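Local coordinates for KDGF (Halomonas sp., PDB 5FQ0), which probably opens and ketonises the unsaturated uronates released from pectin or alginate, using a metal-binding cupin fold, at residues B[67-72]-B[85-90]; B[56-61]-B[78-83]; B[34-39]-B[99-104]; B[5-10]-B[24-29]. One frame throughout, in Å; residues are numbered along the deposited sequence.

Contact 1 (B[67-72]-B[85-90]). With NI (nickel (II) ion), chain H.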
loop_
_atom_site.group_PDB
_atom_site.type_symbol
_atom_site.label_atom_id
_atom_site.label_comp_id
_atom_site.label_asym_id
_atom_site.label_seq_id
_atom_site.Cartn_x
_atom_site.Cartn_y
_atom_site.Cartn_z
ATOM N N GLU B 67 -3.498 -16.602 -5.407
ATOM C CA GLU B 67 -4.103 -17.723 -4.710
ATOM C C GLU B 67 -4.161 -17.459 -3.217
ATOM O O GLU B 67 -3.129 -17.186 -2.593
ATOM C CB GLU B 67 -3.307 -18.996 -4.976
ATOM C CG GLU B 67 -3.879 -20.194 -4.255
ATOM C CD GLU B 67 -3.062 -21.450 -4.482
ATOM O OE1 GLU B 67 -1.841 -21.355 -4.743
ATOM O OE2 GLU B 67 -3.666 -22.536 -4.403
ATOM N N LEU B 68 -5.372 -17.540 -2.660
ATOM C CA LEU B 68 -5.612 -17.322 -1.254
ATOM C C LEU B 68 -6.324 -18.545 -0.703
ATOM O O LEU B 68 -7.490 -18.764 -1.018
ATOM C CB LEU B 68 -6.539 -16.133 -1.062
ATOM C CG LEU B 68 -6.059 -14.743 -0.704
ATOM C CD1 LEU B 68 -7.314 -13.964 -0.293
ATOM C CD2 LEU B 68 -5.007 -14.802 0.412
ATOM N N GLU B 69 -5.621 -19.310 0.119
ATOM C CA GLU B 69 -6.099 -20.598 0.660
ATOM C C GLU B 69 -6.838 -21.386 -0.428
ATOM O O GLU B 69 -8.029 -21.661 -0.298
ATOM C CB GLU B 69 -6.988 -20.395 1.905
ATOM C CG GLU B 69 -6.256 -20.048 3.205
ATOM C CD GLU B 69 -5.334 -21.145 3.742
ATOM O OE1 GLU B 69 -5.387 -22.293 3.218
ATOM O OE2 GLU B 69 -4.553 -20.875 4.691
ATOM N N GLY B 70 -6.144 -21.682 -1.526
ATOM C CA GLY B 70 -6.749 -22.413 -2.651
ATOM C C GLY B 70 -7.688 -21.668 -3.594
ATOM O O GLY B 70 -7.853 -22.099 -4.726
ATOM N N GLU B 71 -8.303 -20.564 -3.157
ATOM C CA GLU B 71 -9.114 -19.715 -4.049
ATOM C C GLU B 71 -8.227 -18.809 -4.953
ATOM O O GLU B 71 -7.340 -18.114 -4.462
ATOM C CB GLU B 71 -10.129 -18.866 -3.245
ATOM C CG GLU B 71 -11.071 -18.025 -4.123
ATOM C CD GLU B 71 -11.884 -16.950 -3.378
ATOM O OE1 GLU B 71 -11.791 -16.848 -2.135
ATOM O OE2 GLU B 71 -12.623 -16.183 -4.035
ATOM N N LYS B 72 -8.482 -18.810 -6.258
ATOM C CA LYS B 72 -7.722 -18.002 -7.224
ATOM C C LYS B 72 -8.553 -16.841 -7.772
ATOM O O LYS B 72 -9.742 -17.018 -8.106
ATOM C CB LYS B 72 -7.259 -18.822 -8.428
ATOM C CG LYS B 72 -6.687 -20.202 -8.147
ATOM C CD LYS B 72 -5.251 -20.167 -7.681
ATOM C CE LYS B 72 -4.702 -21.575 -7.485
ATOM N NZ LYS B 72 -4.262 -22.193 -8.761
ATOM N N HIS B 85 -2.078 -13.462 9.156
ATOM C CA HIS B 85 -1.054 -14.460 9.445
ATOM C C HIS B 85 -1.675 -15.873 9.489
ATOM O O HIS B 85 -2.881 -16.023 9.771
ATOM C CB HIS B 85 -0.195 -14.113 10.695
ATOM C CG HIS B 85 -0.974 -13.856 11.962
ATOM N ND1 HIS B 85 -1.695 -14.838 12.615
ATOM C CD2 HIS B 85 -1.081 -12.742 12.731
ATOM C CE1 HIS B 85 -2.220 -14.338 13.722
ATOM N NE2 HIS B 85 -1.879 -13.063 13.808
ATOM N N HIS B 86 -0.874 -16.888 9.148
ATOM C CA HIS B 86 -1.388 -18.259 8.959
ATOM C C HIS B 86 -2.334 -18.488 7.764
ATOM O O HIS B 86 -3.103 -19.460 7.782
ATOM C CB HIS B 86 -2.065 -18.789 10.254
ATOM C CG HIS B 86 -1.113 -18.941 11.384
ATOM N ND1 HIS B 86 -0.760 -17.887 12.199
ATOM C CD2 HIS B 86 -0.379 -20.005 11.792
ATOM C CE1 HIS B 86 0.120 -18.307 13.091
ATOM N NE2 HIS B 86 0.381 -19.583 12.854
ATOM N N THR B 87 -2.319 -17.597 6.765
ATOM C CA THR B 87 -3.157 -17.766 5.557
ATOM C C THR B 87 -2.201 -18.003 4.369
ATOM O O THR B 87 -1.257 -17.227 4.132
ATOM C CB THR B 87 -4.133 -16.581 5.292
ATOM O OG1 THR B 87 -4.920 -16.328 6.451
ATOM C CG2 THR B 87 -5.117 -16.859 4.139
ATOM N N MET B 88 -2.424 -19.111 3.671
ATOM C CA MET B 88 -1.650 -19.470 2.497
ATOM C C MET B 88 -1.970 -18.549 1.348
ATOM O O MET B 88 -3.137 -18.311 1.029
ATOM C CB MET B 88 -1.983 -20.909 2.058
ATOM C CG MET B 88 -1.386 -21.985 2.961
ATOM S SD MET B 88 0.417 -22.047 2.899
ATOM C CE MET B 88 0.592 -22.176 1.130
ATOM N N HIS B 89 -0.934 -18.056 0.692
ATOM C CA HIS B 89 -1.138 -17.166 -0.427
ATOM C C HIS B 89 0.070 -17.311 -1.340
ATOM O O HIS B 89 1.163 -17.706 -0.900
ATOM C CB HIS B 89 -1.329 -15.702 0.054
ATOM C CG HIS B 89 -0.173 -15.164 0.848
ATOM N ND1 HIS B 89 0.079 -15.542 2.156
ATOM C CD2 HIS B 89 0.811 -14.304 0.509
ATOM C CE1 HIS B 89 1.179 -14.946 2.579
ATOM N NE2 HIS B 89 1.621 -14.155 1.612
ATOM N N GLY B 90 -0.148 -17.034 -2.613
ATOM C CA GLY B 90 0.888 -17.123 -3.659
ATOM C C GLY B 90 0.396 -16.345 -4.864
ATOM O O GLY B 90 -0.755 -15.896 -4.889
HETATM NI NI NI H . 3.585 -13.449 1.842
#
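Glu69 folds its carboxylate across CB and CG of Met88, the two side chains meeting at about a right angle. CG stands beside the backbone N (chi1 -76°) and the chain bends at chi2, bringing OE2 back to accept from Met88 N at 2.9 Å in an almost straight bond. The donor approaches from above the carboxylate plane, not within it. Since Glu69 N gives its own hydrogen to Met88 O at 2.8 Å, the two residues are held by backbone and side chain together, while Glu69 CG, in the type I' turn from Leu68 to Glu71, rests on Thr87 CG2 at 3.5 Å. On the strand leading into the turn, Glu67 N reaches Gly90 O at 2.9 Å with a 170° angle, and Gly90 N returns a more bent bond to Glu67 O. Leu68 and His89 form the non-hydrogen-bonded pair on the face that packs on Phe81 and Ala83, with Leu68 CD2 3.8 Å from His89 CB. His89 takes chi1 59°, putting its ring between the backbone N and carbonyl carbon. Its ND1 then donates to Thr87 O at 2.9 Å, with the oxygen in the ring plane, and NE2 binds nickel at 2.1 Å. His48, His50 and Gln55 also bind the metal. With ND1 committed as a donor to a backbone carbonyl, the ring's rotation is fixed and NE2 is left to bind the metal; the carbonyl probably also makes the imidazole a stronger ligand.

Contact 2 (B[56-61]-B[78-83]); sequences IGYVVQ and GDAFVA
Gly78 N donates to Val59 O at 2.6 Å with a nearly straight angle of 169°, the shortest backbone bond between the two segments. One residue on, Val59 N meets Asp79 O at 2.9 Å, nearly along the C=O axis. Glycine suits position 78, where positive phi would press a CB against the preceding carbonyl; its bare CA also lets Tyr58 OH come within 3.5 Å. A water gives a hydrogen to Gly78 O at 2.6 Å and bonds Tyr58 OH at 2.8 Å, bridging the phenol to the backbone of Gly78. CG of Tyr58 is anti to the backbone N (chi1 -177°), which lays the ring along the neighbouring strand with CD2 beside Ala80 CB. Losing the phenol to a leucine would probably leave that water without its hydroxyl partner and thin the packing on Gly78. On the same face Ile56 CG1 packs on Val82 CG2 at 3.7 Å. The other face carries Phe81, whose ring lies under Gly57 N, 3.8 Å from the ring plane and over its centre; any side chain at Gly57 would strike CE1. Gly57 and Phe81 exchange both backbone bonds of their pair. Val66 and Leu68 cover Phe81 from the facing sheet, while residues 80-82 pair with a strand of the neighbouring subunit, so this is the edge of a cupin beta-sandwich continued across the dimer.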
loop_
_atom_site.group_PDB
_atom_site.type_symbol
_atom_site.label_atom_id
_atom_site.label_comp_id
_atom_site.label_asym_id
_atom_site.label_seq_id
_atom_site.Cartn_x
_atom_site.Cartn_y
_atom_site.Cartn_z
ATOM N N ILE B 56 -1.035 -7.465 3.137
ATOM C CA ILE B 56 -1.919 -7.028 2.064
ATOM C C ILE B 56 -1.076 -6.875 0.803
ATOM O O ILE B 56 0.033 -6.309 0.853
ATOM C CB ILE B 56 -2.681 -5.708 2.425
ATOM C CG1 ILE B 56 -3.732 -5.982 3.530
ATOM C CG2 ILE B 56 -3.399 -5.112 1.191
ATOM C CD1 ILE B 56 -4.322 -4.739 4.142
ATOM N N GLY B 57 -1.582 -7.364 -0.329
ATOM C CA GLY B 57 -0.959 -7.083 -1.636
ATOM C C GLY B 57 -1.858 -6.174 -2.455
ATOM O O GLY B 57 -2.999 -6.521 -2.803
ATOM N N TYR B 58 -1.387 -4.967 -2.725
ATOM C CA TYR B 58 -2.146 -4.029 -3.517
ATOM C C TYR B 58 -1.510 -3.909 -4.919
ATOM O O TYR B 58 -0.310 -3.573 -5.036
ATOM C CB TYR B 58 -2.147 -2.678 -2.814
ATOM C CG TYR B 58 -2.986 -1.654 -3.553
ATOM C CD1 TYR B 58 -2.430 -0.865 -4.574
ATOM C CD2 TYR B 58 -4.328 -1.492 -3.251
ATOM C CE1 TYR B 58 -3.197 0.064 -5.255
ATOM C CE2 TYR B 58 -5.093 -0.550 -3.900
ATOM C CZ TYR B 58 -4.526 0.209 -4.904
ATOM O OH TYR B 58 -5.304 1.113 -5.569
ATOM N N VAL B 59 -2.295 -4.194 -5.964
ATOM C CA VAL B 59 -1.793 -4.266 -7.336
ATOM C C VAL B 59 -1.780 -2.863 -7.933
ATOM O O VAL B 59 -2.815 -2.137 -7.992
ATOM C CB VAL B 59 -2.594 -5.236 -8.255
ATOM C CG1 VAL B 59 -2.016 -5.225 -9.681
ATOM C CG2 VAL B 59 -2.613 -6.653 -7.651
ATOM N N VAL B 60 -0.605 -2.465 -8.384
ATOM C CA VAL B 60 -0.526 -1.129 -9.003
ATOM C C VAL B 60 -0.225 -1.114 -10.509
ATOM O O VAL B 60 -0.509 -0.117 -11.158
ATOM C CB VAL B 60 0.405 -0.160 -8.267
ATOM C CG1 VAL B 60 0.155 -0.145 -6.765
ATOM C CG2 VAL B 60 1.860 -0.407 -8.577
ATOM N N GLN B 61 0.331 -2.195 -11.049
ATOM C CA GLN B 61 0.653 -2.280 -12.492
ATOM C C GLN B 61 0.653 -3.752 -12.937
ATOM O O GLN B 61 1.011 -4.641 -12.154
ATOM C CB GLN B 61 2.012 -1.597 -12.803
ATOM C CG GLN B 61 2.360 -1.459 -14.286
ATOM C CD GLN B 61 3.642 -0.641 -14.490
ATOM O OE1 GLN B 61 3.590 0.587 -14.490
ATOM N NE2 GLN B 61 4.798 -1.318 -14.613
ATOM N N GLY B 78 -5.259 -1.597 -8.831
ATOM C CA GLY B 78 -6.383 -1.131 -8.028
ATOM C C GLY B 78 -7.011 -2.240 -7.199
ATOM O O GLY B 78 -7.640 -1.951 -6.180
ATOM N N ASP B 79 -6.829 -3.501 -7.604
ATOM C CA ASP B 79 -7.343 -4.626 -6.820
ATOM C C ASP B 79 -6.373 -5.047 -5.748
ATOM O O ASP B 79 -5.171 -4.724 -5.829
ATOM C CB ASP B 79 -7.662 -5.859 -7.698
ATOM C CG ASP B 79 -8.685 -5.576 -8.810
ATOM O OD1 ASP B 79 -9.566 -4.693 -8.695
ATOM O OD2 ASP B 79 -8.594 -6.285 -9.826
ATOM N N ALA B 80 -6.856 -5.798 -4.753
ATOM C CA ALA B 80 -5.968 -6.243 -3.667
ATOM C C ALA B 80 -6.344 -7.604 -3.062
ATOM O O ALA B 80 -7.461 -8.086 -3.246
ATOM C CB ALA B 80 -5.900 -5.175 -2.572
ATOM N N PHE B 81 -5.422 -8.228 -2.343
ATOM C CA PHE B 81 -5.796 -9.324 -1.417
ATOM C C PHE B 81 -5.320 -9.010 -0.002
ATOM O O PHE B 81 -4.330 -8.272 0.163
ATOM C CB PHE B 81 -5.227 -10.684 -1.861
ATOM C CG PHE B 81 -3.734 -10.810 -1.725
ATOM C CD1 PHE B 81 -2.878 -10.336 -2.728
ATOM C CD2 PHE B 81 -3.178 -11.428 -0.611
ATOM C CE1 PHE B 81 -1.514 -10.459 -2.611
ATOM C CE2 PHE B 81 -1.796 -11.572 -0.486
ATOM C CZ PHE B 81 -0.957 -11.084 -1.481
ATOM N N VAL B 82 -5.989 -9.599 1.002
ATOM C CA VAL B 82 -5.510 -9.568 2.382
ATOM C C VAL B 82 -5.302 -11.003 2.826
ATOM O O VAL B 82 -6.213 -11.798 2.669
ATOM C CB VAL B 82 -6.403 -8.702 3.343
ATOM C CG1 VAL B 82 -7.888 -9.096 3.284
ATOM C CG2 VAL B 82 -5.882 -8.693 4.793
ATOM N N ALA B 83 -4.089 -11.318 3.322
ATOM C CA ALA B 83 -3.773 -12.585 3.969
ATOM C C ALA B 83 -3.364 -12.441 5.438
ATOM O O ALA B 83 -2.170 -12.202 5.727
ATOM C CB ALA B 83 -2.658 -13.315 3.208
HETATM O O HOH W 1 -8.040 0.482 -5.270
#

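Contact 3 (B[34-39]-B[99-104])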
loop_
_atom_site.group_PDB
_atom_site.type_symbol
_atom_site.label_atom_id
_atom_site.label_comp_id
_atom_site.label_asym_id
_atom_site.label_seq_id
_atom_site.Cartn_x
_atom_site.Cartn_y
_atom_site.Cartn_z
ATOM N N ALA B 34 6.014 -1.290 3.876
ATOM C CA ALA B 34 5.568 -1.360 2.492
ATOM C C ALA B 34 6.775 -1.717 1.630
ATOM O O ALA B 34 7.864 -1.166 1.825
ATOM C CB ALA B 34 4.953 -0.018 2.044
ATOM N N VAL B 35 6.569 -2.619 0.675
ATOM C CA VAL B 35 7.617 -3.074 -0.230
ATOM C C VAL B 35 7.023 -3.021 -1.630
ATOM O O VAL B 35 5.903 -3.477 -1.842
ATOM C CB VAL B 35 8.045 -4.537 0.079
ATOM C CG1 VAL B 35 9.216 -4.951 -0.801
ATOM C CG2 VAL B 35 8.388 -4.709 1.563
ATOM N N CYS B 36 7.737 -2.446 -2.592
ATOM C CA CYS B 36 7.236 -2.491 -3.972
ATOM C C CYS B 36 7.926 -3.683 -4.628
ATOM O O CYS B 36 9.161 -3.728 -4.647
ATOM C CB CYS B 36 7.538 -1.179 -4.724
ATOM S SG CYS B 36 6.995 -1.177 -6.451
ATOM N N VAL B 37 7.143 -4.642 -5.148
ATOM C CA VAL B 37 7.702 -5.873 -5.760
ATOM C C VAL B 37 7.354 -5.946 -7.264
ATOM O O VAL B 37 6.189 -5.820 -7.667
ATOM C CB VAL B 37 7.230 -7.177 -5.038
ATOM C CG1 VAL B 37 8.061 -8.399 -5.497
ATOM C CG2 VAL B 37 7.314 -7.016 -3.513
ATOM N N LYS B 38 8.386 -6.129 -8.082
ATOM C CA LYS B 38 8.253 -6.193 -9.538
ATOM C C LYS B 38 8.493 -7.610 -10.054
ATOM O O LYS B 38 9.576 -8.187 -9.836
ATOM C CB LYS B 38 9.272 -5.258 -10.204
ATOM C CG LYS B 38 9.166 -5.226 -11.732
ATOM C CD LYS B 38 9.953 -4.069 -12.325
ATOM C CE LYS B 38 11.440 -4.118 -11.960
ATOM N NZ LYS B 38 12.233 -5.157 -12.646
ATOM N N PHE B 39 7.506 -8.128 -10.794
ATOM C CA PHE B 39 7.565 -9.468 -11.348
ATOM C C PHE B 39 7.706 -9.377 -12.867
ATOM O O PHE B 39 7.031 -8.604 -13.504
ATOM C CB PHE B 39 6.234 -10.183 -11.078
ATOM C CG PHE B 39 6.059 -10.683 -9.677
ATOM C CD1 PHE B 39 5.962 -9.806 -8.607
ATOM C CD2 PHE B 39 5.901 -12.069 -9.443
ATOM C CE1 PHE B 39 5.752 -10.296 -7.319
ATOM C CE2 PHE B 39 5.715 -12.561 -8.163
ATOM C CZ PHE B 39 5.633 -11.680 -7.100
ATOM N N LEU B 99 3.517 -4.916 -10.993
ATOM C CA LEU B 99 3.937 -4.354 -9.698
ATOM C C LEU B 99 2.895 -4.586 -8.630
ATOM O O LEU B 99 1.714 -4.342 -8.855
ATOM C CB LEU B 99 4.188 -2.834 -9.821
ATOM C CG LEU B 99 5.242 -2.367 -10.831
ATOM C CD1 LEU B 99 5.266 -0.822 -10.888
ATOM C CD2 LEU B 99 6.587 -2.886 -10.404
ATOM N N VAL B 100 3.333 -5.060 -7.466
ATOM C CA VAL B 100 2.425 -5.202 -6.322
ATOM C C VAL B 100 3.109 -4.535 -5.113
ATOM O O VAL B 100 4.319 -4.668 -4.899
ATOM C CB VAL B 100 2.008 -6.694 -6.074
ATOM C CG1 VAL B 100 3.233 -7.609 -5.865
ATOM C CG2 VAL B 100 0.991 -6.836 -4.926
ATOM N N ILE B 101 2.329 -3.804 -4.337
ATOM C CA ILE B 101 2.835 -3.262 -3.079
ATOM C C ILE B 101 2.461 -4.286 -2.015
ATOM O O ILE B 101 1.253 -4.480 -1.738
ATOM C CB ILE B 101 2.217 -1.875 -2.757
ATOM C CG1 ILE B 101 2.255 -0.956 -3.963
ATOM C CG2 ILE B 101 3.007 -1.203 -1.651
ATOM C CD1 ILE B 101 3.638 -0.797 -4.575
ATOM N N ASP B 102 3.458 -4.988 -1.470
ATOM C CA ASP B 102 3.193 -5.852 -0.327
ATOM C C ASP B 102 3.286 -5.024 0.952
ATOM O O ASP B 102 4.300 -4.359 1.184
ATOM C CB ASP B 102 4.187 -7.009 -0.257
ATOM C CG ASP B 102 3.891 -8.081 -1.269
ATOM O OD1 ASP B 102 2.700 -8.272 -1.615
ATOM O OD2 ASP B 102 4.859 -8.743 -1.669
ATOM N N LEU B 103 2.224 -5.082 1.761
ATOM C CA LEU B 103 2.116 -4.357 3.036
ATOM C C LEU B 103 2.092 -5.364 4.192
ATOM O O LEU B 103 1.400 -6.378 4.103
ATOM C CB LEU B 103 0.824 -3.520 3.040
ATOM C CG LEU B 103 0.568 -2.945 1.635
ATOM C CD1 LEU B 103 -0.847 -2.449 1.511
ATOM C CD2 LEU B 103 1.564 -1.821 1.341
ATOM N N PHE B 104 2.822 -5.075 5.265
ATOM C CA PHE B 104 2.985 -6.031 6.370
ATOM C C PHE B 104 2.800 -5.368 7.728
ATOM O O PHE B 104 3.101 -4.186 7.894
ATOM C CB PHE B 104 4.383 -6.692 6.363
ATOM C CG PHE B 104 4.689 -7.515 5.127
ATOM C CD1 PHE B 104 4.311 -8.858 5.047
ATOM C CD2 PHE B 104 5.383 -6.942 4.057
ATOM C CE1 PHE B 104 4.634 -9.615 3.928
ATOM C CE2 PHE B 104 5.693 -7.668 2.928
ATOM C CZ PHE B 104 5.318 -9.020 2.855
#
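Val37 and Val100 exchange two backbone bonds, Val37 N to Val100 O at 2.8 Å and Val100 N to Val37 O at 3.0 Å, both close to straight. Val35 and Asp102 form the next hydrogen-bonded pair, both bonds 2.9 Å long but more bent: 147° for Val35 N to Asp102 O and 136° for Asp102 N to Val35 O. At the non-hydrogen-bonded pairs, CA of Ile101 and of Leu99 lean on the carbonyl oxygens of Val35 and Val37, as is usual between antiparallel strands. Side chains alternate to either face. On the face of the valines and Asp102, Val37 CG2 lies 3.5 Å from Asp102 OD2, an apolar methyl beside one carboxylate oxygen; the other oxygen makes a weak hydrogen bond to Gln55, a nickel ligand. Val35 CG2 meets the edge of the Phe104 ring, near its plane, at 4.2 Å from CE2. Phe39 CE1 touches Val100 CG1 at 4.0 Å, and its ring packs edge-to-face on Phe64. The opposite face holds Ala34, Cys36, Lys38, Leu99, Ile101 and Leu103. Cys36 SG sits 3.9 Å from Ile101 CD1, brought near by the turn of the isoleucine at chi2 (-54°). Lys38 and Leu99 run side by side, CB to CD2 3.6 Å, and the lysine then bends so that NZ bonds Gln22, with a cation-pi contact to Trp14. Mostly apolar side chains, many beta-branched, thus line both faces of these central strands, and the single acid among the valines points to the metal side, where its weak bond may help to orient Gln55.

Contact 4 (B[5-10]-B[24-29]); sequences SFFIND and KIVAHT
Phe7 presses one ring face on the backbone of Val26, whose CA lies 3.9 Å from the ring centroid and only 14° off its normal, a CH-pi contact. With CG turned anti to the backbone N (chi1 171°), the ring reaches across so that CD1 comes 3.3 Å from Val26 O and CD2 3.8 Å from Val26 CG1. The outer edge meets Lys24, CZ to CD 4.0 Å, and His12 stacks on the ring. This apolar half is dense and buried; a flat side chain suits it because it can lie against backbone and branched methyls together. Trading Phe7 for a serine would probably open a gap over Val26 and leave the Lys24 methylenes without their neighbour. The other half is polar and reaches out to the partly exposed Asn9. There the extended Lys24 chain carries NZ to Asn9 OD1 at 2.9 Å and to Asn9 O at 3.0 Å, in both cases from above the carbonyl plane; His12 O is a third acceptor, and Trp14 adds a cation-pi contact. Strand 5-7 itself bonds to a strand of the neighbouring subunit, not to 24-29. The ammonium group of a buried lysine is thus held by three neutral carbonyl oxygens, with an indole alongside.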
loop_
_atom_site.group_PDB
_atom_site.type_symbol
_atom_site.label_atom_id
_atom_site.label_comp_id
_atom_site.label_asym_id
_atom_site.label_seq_id
_atom_site.Cartn_x
_atom_site.Cartn_y
_atom_site.Cartn_z
ATOM N N SER B 5 9.658 9.891 7.411
ATOM C CA SER B 5 10.614 9.698 6.323
ATOM C C SER B 5 9.890 9.671 4.959
ATOM O O SER B 5 8.678 9.384 4.888
ATOM C CB SER B 5 11.400 8.397 6.588
ATOM O OG SER B 5 12.509 8.298 5.731
ATOM N N PHE B 6 10.603 10.028 3.895
ATOM C CA PHE B 6 10.042 10.014 2.522
ATOM C C PHE B 6 10.695 8.929 1.707
ATOM O O PHE B 6 11.842 8.592 1.929
ATOM C CB PHE B 6 10.256 11.358 1.782
ATOM C CG PHE B 6 9.445 12.508 2.361
ATOM C CD1 PHE B 6 8.078 12.618 2.105
ATOM C CD2 PHE B 6 10.051 13.460 3.182
ATOM C CE1 PHE B 6 7.328 13.665 2.639
ATOM C CE2 PHE B 6 9.309 14.510 3.716
ATOM C CZ PHE B 6 7.955 14.619 3.443
ATOM N N PHE B 7 9.975 8.394 0.741
ATOM C CA PHE B 7 10.609 7.446 -0.168
ATOM C C PHE B 7 10.400 8.043 -1.542
ATOM O O PHE B 7 9.249 8.301 -1.938
ATOM C CB PHE B 7 9.925 6.061 -0.085
ATOM C CG PHE B 7 10.386 5.087 -1.161
ATOM C CD1 PHE B 7 11.595 4.404 -1.036
ATOM C CD2 PHE B 7 9.601 4.852 -2.292
ATOM C CE1 PHE B 7 12.011 3.506 -2.009
ATOM C CE2 PHE B 7 10.021 3.953 -3.286
ATOM C CZ PHE B 7 11.211 3.279 -3.133
ATOM N N ILE B 8 11.499 8.292 -2.246
ATOM C CA ILE B 8 11.435 8.826 -3.580
ATOM C C ILE B 8 11.915 7.706 -4.502
ATOM O O ILE B 8 13.110 7.318 -4.525
ATOM C CB ILE B 8 12.294 10.093 -3.753
ATOM C CG1 ILE B 8 11.906 11.182 -2.721
ATOM C CG2 ILE B 8 12.187 10.625 -5.200
ATOM C CD1 ILE B 8 10.439 11.587 -2.716
ATOM N N ASN B 9 10.977 7.180 -5.262
ATOM C CA ASN B 9 11.264 6.003 -6.063
ATOM C C ASN B 9 12.461 6.186 -6.986
ATOM O O ASN B 9 13.264 5.292 -7.107
ATOM C CB ASN B 9 10.040 5.657 -6.869
ATOM C CG ASN B 9 10.174 4.344 -7.604
ATOM O OD1 ASN B 9 10.612 3.336 -7.059
ATOM N ND2 ASN B 9 9.795 4.358 -8.853
ATOM N N ASP B 10 12.578 7.356 -7.626
ATOM C CA ASP B 10 13.695 7.636 -8.529
ATOM C C ASP B 10 15.055 7.682 -7.846
ATOM O O ASP B 10 16.069 7.730 -8.539
ATOM C CB ASP B 10 13.481 8.966 -9.242
ATOM C CG ASP B 10 12.294 8.935 -10.194
ATOM O OD1 ASP B 10 11.866 7.826 -10.650
ATOM O OD2 ASP B 10 11.773 10.039 -10.470
ATOM N N LYS B 24 11.900 -3.000 -4.086
ATOM C CA LYS B 24 12.456 -1.883 -3.328
ATOM C C LYS B 24 11.692 -1.812 -1.998
ATOM O O LYS B 24 10.437 -1.818 -2.004
ATOM C CB LYS B 24 12.268 -0.574 -4.066
ATOM C CG LYS B 24 12.845 -0.520 -5.482
ATOM C CD LYS B 24 12.740 0.905 -6.015
ATOM C CE LYS B 24 13.081 0.973 -7.511
ATOM N NZ LYS B 24 13.188 2.384 -8.009
ATOM N N ILE B 25 12.427 -1.722 -0.889
ATOM C CA ILE B 25 11.820 -1.496 0.429
ATOM C C ILE B 25 11.367 -0.039 0.441
ATOM O O ILE B 25 12.189 0.833 0.330
ATOM C CB ILE B 25 12.831 -1.682 1.587
ATOM C CG1 ILE B 25 13.532 -3.067 1.512
ATOM C CG2 ILE B 25 12.137 -1.432 2.952
ATOM C CD1 ILE B 25 12.587 -4.226 1.575
ATOM N N VAL B 26 10.067 0.209 0.519
ATOM C CA VAL B 26 9.516 1.557 0.415
ATOM C C VAL B 26 9.680 2.336 1.745
ATOM O O VAL B 26 10.354 3.366 1.793
ATOM C CB VAL B 26 8.058 1.502 -0.123
ATOM C CG1 VAL B 26 7.348 2.825 0.042
ATOM C CG2 VAL B 26 8.069 1.073 -1.610
ATOM N N ALA B 27 9.099 1.819 2.826
ATOM C CA ALA B 27 9.122 2.528 4.123
ATOM C C ALA B 27 8.738 1.517 5.203
ATOM O O ALA B 27 8.072 0.496 4.922
ATOM C CB ALA B 27 8.151 3.717 4.135
ATOM N N HIS B 28 9.149 1.778 6.437
ATOM C CA HIS B 28 8.710 0.909 7.523
ATOM C C HIS B 28 8.804 1.590 8.871
ATOM O O HIS B 28 9.556 2.538 9.025
ATOM C CB HIS B 28 9.517 -0.393 7.551
ATOM C CG HIS B 28 11.000 -0.193 7.567
ATOM N ND1 HIS B 28 11.726 -0.143 8.736
ATOM C CD2 HIS B 28 11.894 -0.030 6.564
ATOM C CE1 HIS B 28 13.003 0.038 8.455
ATOM N NE2 HIS B 28 13.134 0.097 7.147
ATOM N N THR B 29 7.975 1.134 9.812
ATOM C CA THR B 29 8.181 1.355 11.222
ATOM C C THR B 29 8.311 -0.072 11.763
ATOM O O THR B 29 8.191 -1.034 10.984
ATOM C CB THR B 29 6.964 2.040 11.889
ATOM O OG1 THR B 29 5.870 1.127 11.912
ATOM C CG2 THR B 29 6.564 3.340 11.145
#

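Contact 4 comes first along the chain, and contact 3 then joins strands 32-39 and 98-105 across some sixty residues that include contacts 1 and 2, whose segments alternate. Contacts 2, 3 and 4 share the six-stranded sheet: strand 21-29 borders 32-39, and 98-105 borders 54-61, so backbone bonds run from contact 4 through contact 3 to contact 2; the centres of contacts 4 and 2 lie about 11 and 9 Å from that of contact 3. Contact 1 belongs to the facing four-stranded sheet, its centre about 13 Å from contact 2 and 27 Å from contact 4. The alternation ties the two sheets of the cupin sandwich together around the nickel site.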